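2-methyl-3-hydroxypyridine-5-carboxylic acid oxygenase (Mesorhizobium loti, PDB 3ALJ) probably catalyses the FAD-dependent oxygenation and ring opening of 2-methyl-3-hydroxypyridine-5-carboxylic acid, a step in the breakdown of vitamin B6 compounds. Local coordinates at residues Pro239-Leu242 and Glu243-Val246; Ser343-Tyr346 and Ala347-Ser351. One frame throughout, in Å; residues are numbered along the deposited sequence. Where two conformers were deposited one is given.

Interaction 1 starts one helix and interaction 2 ends another. Residues 239-246 turn from a loop into helix 242-248, with Asp241 as N-cap; residues 343-351 close the long helix 321-349 with a Schellman motif. Interaction 1 comes nearly a hundred residues before interaction 2, and the two do not touch: their centres are 26 Å apart and their nearest atoms about 13 Å. Interaction 1 is peripheral, its centre 27 Å from that of the chain, and the Trp245 side chain is about 13 Å from the bound FAD. Interaction 2 is more central, its centre about 17 Å from the same point, and a glycerol, probably from the crystallisation liquor, lies about 3 Å from the Ala347 side chain.

Interaction 1 of 2, residues Pro239-Leu242 and Glu243-Val246; sequences PIDL and EVWV
Asp241 is the N-cap of helix 242-248: the chain arrives extended through Ile240 and turns helical at Leu242, whose O takes the amide of Val246 at 2.8 Å in a nearly straight bond (N-H...O 173°). The Asp241 side chain reaches forward over this first turn. With CG anti to the backbone N (chi1 -176°), Asp241 OD1 reaches Val244 N at 3.3 Å, and the amide meets it from above the carboxylate plane, 42° out of it. The backbone O of Asp241 adds only weak bonds, to the amides of Val244 and Trp245. A water that accepts from Glu243 N at 3.0 Å also donates weakly to Asp241 OD1, so another amide of the open helix end is served. The cap's negative charge probably suits the positive end of the helix dipole. Asp241 OD2 forms a salt bridge with Arg234, which also pairs with Glu243 OE1; the shared arginine probably eases the mutual repulsion of the two acids.

Across the cap, CG1 of Val244 packs against Asp241 CB at 3.9 Å, the two side chains crossing at about a right angle. Trp245, its CG beside the backbone N, runs back toward the loop, with Trp245 CD1 3.3 Å from Asp241 O and Ile240 CB placed obliquely to the ring. A second water, lying in the indole plane at its edge, accepts from both Trp245 NE1 and Asp241 N, each at 3.0 Å, and thereby ties the ring to the incoming loop. One turn apart, Leu242 CD1 rests on Val246 CG2 at 3.6 Å.

Around this helix start, Ile240 and Leu242 pack on helix 253-260 through Ala260, while Ile240 and Trp245 share Leu226 of strand 221-228, so the loop end and the first helical turn sit between that helix and that strand.

Interaction 2 of 2, residues Ser343-Tyr346 and Ala347-Ser351; sequences SGDY and AANRS
Tyr346 and Ser351 meet where helix 321-349 ends in a Schellman motif. Arg350 takes a positive phi, and the turn brings Ser351 N back to Tyr346 O at 3.0 Å, in the carbonyl plane on a lone pair. Ser351 CB thus comes to lie over one face of the Tyr346 ring, a CH-pi contact 3.9 Å from the centroid and displaced toward the rim. Tyr346 CG stands anti to the carbonyl carbon (chi1 -89°), and from there the ring sends its OH to Met357 O and also touches Ala296 and Thr359. Putting an alanine at Tyr346 would probably leave Ser351 CB without its aromatic face and Met357 O without this hydroxyl partner.

Four residues apart on the helix, Asp345 and Asn349 meet side chain to side chain: Asn349 ND2 donates to Asp345 OD1 at 3.0 Å in a weak, bent bond (144°), with the carboxylate and amide planes 63° apart. Asn349 N binds Asp345 O as well, so backbone and side chain both link this pair. Arg350 curls back so that the edge of its guanidinium meets Ala347, whose O receives Arg350 NH1 at 2.9 Å and, as the motif's second bond beside Ser351 N to Tyr346 O, Arg350 N at 3.2 Å, from opposite faces of the carbonyl plane.

Interaction 1 of 2, residues Pro239-Leu242 and Glu243-Val246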
ATOM      1  N   PRO A 239       2.893  -9.689 -22.081  1.00 17.30           N
ATOM      2  CA  PRO A 239       4.125  -9.874 -21.339  1.00 17.66           C
ATOM      3  C   PRO A 239       5.159  -8.881 -21.915  1.00 15.54           C
ATOM      4  O   PRO A 239       4.963  -8.335 -22.981  1.00 14.22           O
ATOM      5  CB  PRO A 239       4.500 -11.344 -21.603  1.00 18.54           C
ATOM      6  CG  PRO A 239       3.322 -11.970 -22.299  1.00 23.29           C
ATOM      7  CD  PRO A 239       2.478 -10.888 -22.894  1.00 18.88           C
ATOM      8  N   ILE A 240       6.221  -8.609 -21.139  1.00 13.77           N
ATOM      9  CA  ILE A 240       7.048  -7.417 -21.484  1.00 15.33           C
ATOM     10  C   ILE A 240       7.736  -7.581 -22.864  1.00 13.51           C
ATOM     11  O   ILE A 240       8.082  -8.718 -23.219  1.00 16.09           O
ATOM     12  CB  ILE A 240       8.096  -7.047 -20.371  1.00 13.84           C
ATOM     13  CG1 ILE A 240       9.150  -8.148 -20.152  1.00 16.83           C
ATOM     14  CG2 ILE A 240       7.382  -6.728 -19.046  1.00 13.90           C
ATOM     15  CD1 ILE A 240      10.493  -7.617 -19.610  1.00 13.92           C
ATOM     16  N   ASP A 241       7.921  -6.478 -23.565  1.00 14.55           N
ATOM     17  CA  ASP A 241       8.692  -6.451 -24.827  1.00 14.74           C
ATOM     18  C   ASP A 241      10.161  -6.419 -24.383  1.00 15.32           C
ATOM     19  O   ASP A 241      10.646  -5.382 -23.931  1.00 15.20           O
ATOM     20  CB  ASP A 241       8.277  -5.201 -25.548  1.00 13.55           C
ATOM     21  CG  ASP A 241       8.908  -5.054 -26.932  1.00 16.98           C
ATOM     22  OD1 ASP A 241      10.126  -5.241 -26.994  1.00 16.49           O
ATOM     23  OD2 ASP A 241       8.196  -4.619 -27.863  1.00 21.44           O
ATOM     24  N   LEU A 242      10.821  -7.567 -24.337  1.00 15.62           N
ATOM     25  CA  LEU A 242      12.123  -7.689 -23.738  1.00 15.04           C
ATOM     26  C   LEU A 242      13.072  -6.729 -24.397  1.00 16.37           C
ATOM     27  O   LEU A 242      13.831  -6.069 -23.653  1.00 15.47           O
ATOM     28  CB  LEU A 242      12.622  -9.123 -23.984  1.00 14.51           C
ATOM     29  CG  LEU A 242      14.005  -9.361 -23.423  1.00 16.32           C
ATOM     30  CD1 LEU A 242      14.070  -9.190 -21.830  1.00 16.82           C
ATOM     31  CD2 LEU A 242      14.410 -10.798 -23.720  1.00 18.72           C
ATOM     32  N   GLU A 243      13.071  -6.614 -25.739  1.00 14.95           N
ATOM     33  CA  GLU A 243      14.066  -5.740 -26.361  1.00 17.28           C
ATOM     34  C   GLU A 243      13.987  -4.287 -25.982  1.00 14.77           C
ATOM     35  O   GLU A 243      15.045  -3.626 -25.820  1.00 16.37           O
ATOM     36  CB  GLU A 243      14.016  -5.903 -27.904  1.00 16.96           C
ATOM     37  CG  GLU A 243      15.071  -5.050 -28.700  1.00 24.14           C
ATOM     38  CD  GLU A 243      14.790  -4.992 -30.207  1.00 35.32           C
ATOM     39  OE1 GLU A 243      13.616  -4.871 -30.687  1.00 37.43           O
ATOM     40  OE2 GLU A 243      15.798  -5.040 -30.948  1.00 40.13           O
ATOM     41  N   VAL A 244      12.797  -3.730 -25.816  1.00 13.60           N
ATOM     42  CA  VAL A 244      12.704  -2.309 -25.549  1.00 13.93           C
ATOM     43  C   VAL A 244      13.187  -2.016 -24.128  1.00 12.67           C
ATOM     44  O   VAL A 244      13.707  -0.925 -23.889  1.00 14.50           O
ATOM     45  CB  VAL A 244      11.273  -1.753 -25.788  1.00 15.97           C
ATOM     46  CG1 VAL A 244      10.253  -1.962 -24.652  1.00 16.75           C
ATOM     47  CG2 VAL A 244      11.275  -0.373 -26.228  1.00 19.95           C
ATOM     48  N   TRP A 245      13.069  -2.996 -23.240  1.00 13.94           N
ATOM     49  CA  TRP A 245      13.532  -2.818 -21.839  1.00 13.13           C
ATOM     50  C   TRP A 245      15.024  -3.083 -21.753  1.00 14.14           C
ATOM     51  O   TRP A 245      15.792  -2.309 -21.126  1.00 12.09           O
ATOM     52  CB  TRP A 245      12.739  -3.684 -20.847  1.00 11.88           C
ATOM     53  CG  TRP A 245      11.300  -3.114 -20.662  1.00 11.17           C
ATOM     54  CD1 TRP A 245      10.162  -3.528 -21.245  1.00 11.25           C
ATOM     55  CD2 TRP A 245      10.972  -1.872 -20.035  1.00 11.79           C
ATOM     56  NE1 TRP A 245       9.096  -2.715 -20.946  1.00 12.20           N
ATOM     57  CE2 TRP A 245       9.598  -1.634 -20.241  1.00 10.96           C
ATOM     58  CE3 TRP A 245      11.692  -0.949 -19.265  1.00  9.96           C
ATOM     59  CZ2 TRP A 245       8.964  -0.542 -19.706  1.00  9.53           C
ATOM     60  CZ3 TRP A 245      11.051   0.130 -18.731  1.00 10.91           C
ATOM     61  CH2 TRP A 245       9.727   0.362 -18.950  1.00 10.06           C
ATOM     62  N   VAL A 246      15.517  -4.148 -22.419  1.00 13.29           N
ATOM     63  CA  VAL A 246      16.972  -4.375 -22.410  1.00 13.64           C
ATOM     64  C   VAL A 246      17.724  -3.223 -23.112  1.00 12.24           C
ATOM     65  O   VAL A 246      18.854  -2.810 -22.626  1.00 13.86           O
ATOM     66  CB  VAL A 246      17.283  -5.753 -23.042  1.00 13.60           C
ATOM     67  CG1 VAL A 246      18.864  -5.930 -23.255  1.00 14.36           C
ATOM     68  CG2 VAL A 246      16.740  -6.867 -22.161  1.00 12.87           C
TER
HETATM   69  O   HOH W   1       6.819  -3.989 -22.378  1.00 11.25           O
HETATM   70  O   HOH W   2      11.494  -8.187 -27.688  1.00 22.86           O

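Interaction 2 of 2, residues Ser343-Tyr346 and Ala347-Ser351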
ATOM      1  N   SER A 343       2.060  13.445  -2.768  1.00  8.36           N
ATOM      2  CA  SER A 343       2.314  12.303  -3.693  0.50  8.59           C
ATOM      3  C   SER A 343       1.882  12.614  -5.102  1.00  8.38           C
ATOM      4  O   SER A 343       2.528  12.323  -6.069  1.00  8.84           O
ATOM      5  CB  SER A 343       1.514  11.086  -3.158  0.50  6.99           C
ATOM      6  OG  SER A 343       2.164  10.691  -1.950  0.50  9.63           O
ATOM      7  N   GLY A 344       0.651  13.169  -5.169  1.00  9.23           N
ATOM      8  CA  GLY A 344       0.147  13.566  -6.470  1.00  9.12           C
ATOM      9  C   GLY A 344       0.969  14.636  -7.196  1.00  9.51           C
ATOM     10  O   GLY A 344       1.145  14.586  -8.413  1.00 10.39           O
ATOM     11  N   ASP A 345       1.428  15.594  -6.387  1.00  9.36           N
ATOM     12  CA  ASP A 345       2.291  16.645  -6.974  1.00 11.46           C
ATOM     13  C   ASP A 345       3.611  16.050  -7.457  1.00 10.56           C
ATOM     14  O   ASP A 345       4.015  16.251  -8.588  1.00 11.24           O
ATOM     15  CB  ASP A 345       2.519  17.638  -5.876  1.00 11.90           C
ATOM     16  CG  ASP A 345       3.424  18.789  -6.282  1.00 23.11           C
ATOM     17  OD1 ASP A 345       4.653  18.623  -6.546  1.00 25.65           O
ATOM     18  OD2 ASP A 345       2.928  19.885  -6.319  1.00 25.33           O
ATOM     19  N   TYR A 346       4.229  15.194  -6.648  1.00  8.29           N
ATOM     20  CA  TYR A 346       5.466  14.554  -7.156  1.00  7.77           C
ATOM     21  C   TYR A 346       5.224  13.722  -8.360  1.00  8.89           C
ATOM     22  O   TYR A 346       6.021  13.765  -9.276  1.00  9.26           O
ATOM     23  CB  TYR A 346       5.991  13.585  -6.038  1.00  8.26           C
ATOM     24  CG  TYR A 346       6.934  14.270  -5.043  1.00  9.37           C
ATOM     25  CD1 TYR A 346       6.916  15.653  -4.725  1.00 10.50           C
ATOM     26  CD2 TYR A 346       7.922  13.535  -4.458  1.00  9.26           C
ATOM     27  CE1 TYR A 346       7.818  16.226  -3.755  1.00 10.04           C
ATOM     28  CE2 TYR A 346       8.796  14.088  -3.586  1.00  8.90           C
ATOM     29  CZ  TYR A 346       8.784  15.385  -3.233  1.00  9.95           C
ATOM     30  OH  TYR A 346       9.698  15.972  -2.358  1.00 11.95           O
ATOM     31  N   ALA A 347       4.104  12.975  -8.386  1.00  8.25           N
ATOM     32  CA  ALA A 347       3.901  12.120  -9.579  1.00  9.38           C
ATOM     33  C   ALA A 347       3.707  12.999 -10.830  1.00 10.97           C
ATOM     34  O   ALA A 347       4.328  12.752 -11.841  1.00 11.75           O
ATOM     35  CB  ALA A 347       2.650  11.313  -9.310  1.00 11.46           C
ATOM     36  N   ALA A 348       2.865  14.044 -10.692  1.00 10.01           N
ATOM     37  CA  ALA A 348       2.624  14.879 -11.893  1.00 10.45           C
ATOM     38  C   ALA A 348       3.825  15.621 -12.373  1.00 11.95           C
ATOM     39  O   ALA A 348       4.000  15.777 -13.613  1.00 12.95           O
ATOM     40  CB  ALA A 348       1.519  15.881 -11.541  1.00 12.12           C
ATOM     41  N   ASN A 349       4.671  16.028 -11.472  1.00 10.91           N
ATOM     42  CA  ASN A 349       5.877  16.844 -11.812  1.00 13.40           C
ATOM     43  C   ASN A 349       7.077  15.915 -12.054  1.00 13.02           C
ATOM     44  O   ASN A 349       8.132  16.448 -12.395  1.00 14.12           O
ATOM     45  CB  ASN A 349       6.189  17.829 -10.695  1.00 13.57           C
ATOM     46  CG  ASN A 349       5.192  19.022 -10.650  1.00 17.00           C
ATOM     47  OD1 ASN A 349       4.956  19.639 -11.721  1.00 19.57           O
ATOM     48  ND2 ASN A 349       4.649  19.315  -9.476  1.00 21.61           N
ATOM     49  N   ARG A 350       6.896  14.582 -11.955  1.00 11.94           N
ATOM     50  CA  ARG A 350       8.090  13.649 -12.072  1.00 11.80           C
ATOM     51  C   ARG A 350       9.148  14.106 -11.099  1.00 10.71           C
ATOM     52  O   ARG A 350      10.384  13.949 -11.407  1.00 11.36           O
ATOM     53  CB  ARG A 350       8.597  13.603 -13.507  1.00 11.32           C
ATOM     54  CG  ARG A 350       7.637  12.749 -14.434  1.00 15.06           C
ATOM     55  CD  ARG A 350       6.470  13.610 -14.887  1.00 21.40           C
ATOM     56  NE  ARG A 350       5.732  12.910 -15.896  1.00 22.86           N
ATOM     57  CZ  ARG A 350       4.550  12.294 -15.747  1.00 20.53           C
ATOM     58  NH1 ARG A 350       3.780  12.305 -14.653  1.00 17.77           N
ATOM     59  NH2 ARG A 350       4.016  11.739 -16.820  1.00 25.35           N
ATOM     60  N   SER A 351       8.798  14.575  -9.894  1.00 10.17           N
ATOM     61  CA  SER A 351       9.773  15.142  -9.003  1.00  9.94           C
ATOM     62  C   SER A 351      10.859  14.153  -8.568  1.00 10.90           C
ATOM     63  O   SER A 351      12.015  14.603  -8.359  1.00  9.50           O
ATOM     64  CB  SER A 351       9.135  15.674  -7.717  1.00 10.71           C
ATOM     65  OG  SER A 351       8.084  16.641  -8.083  1.00 12.81           O
TER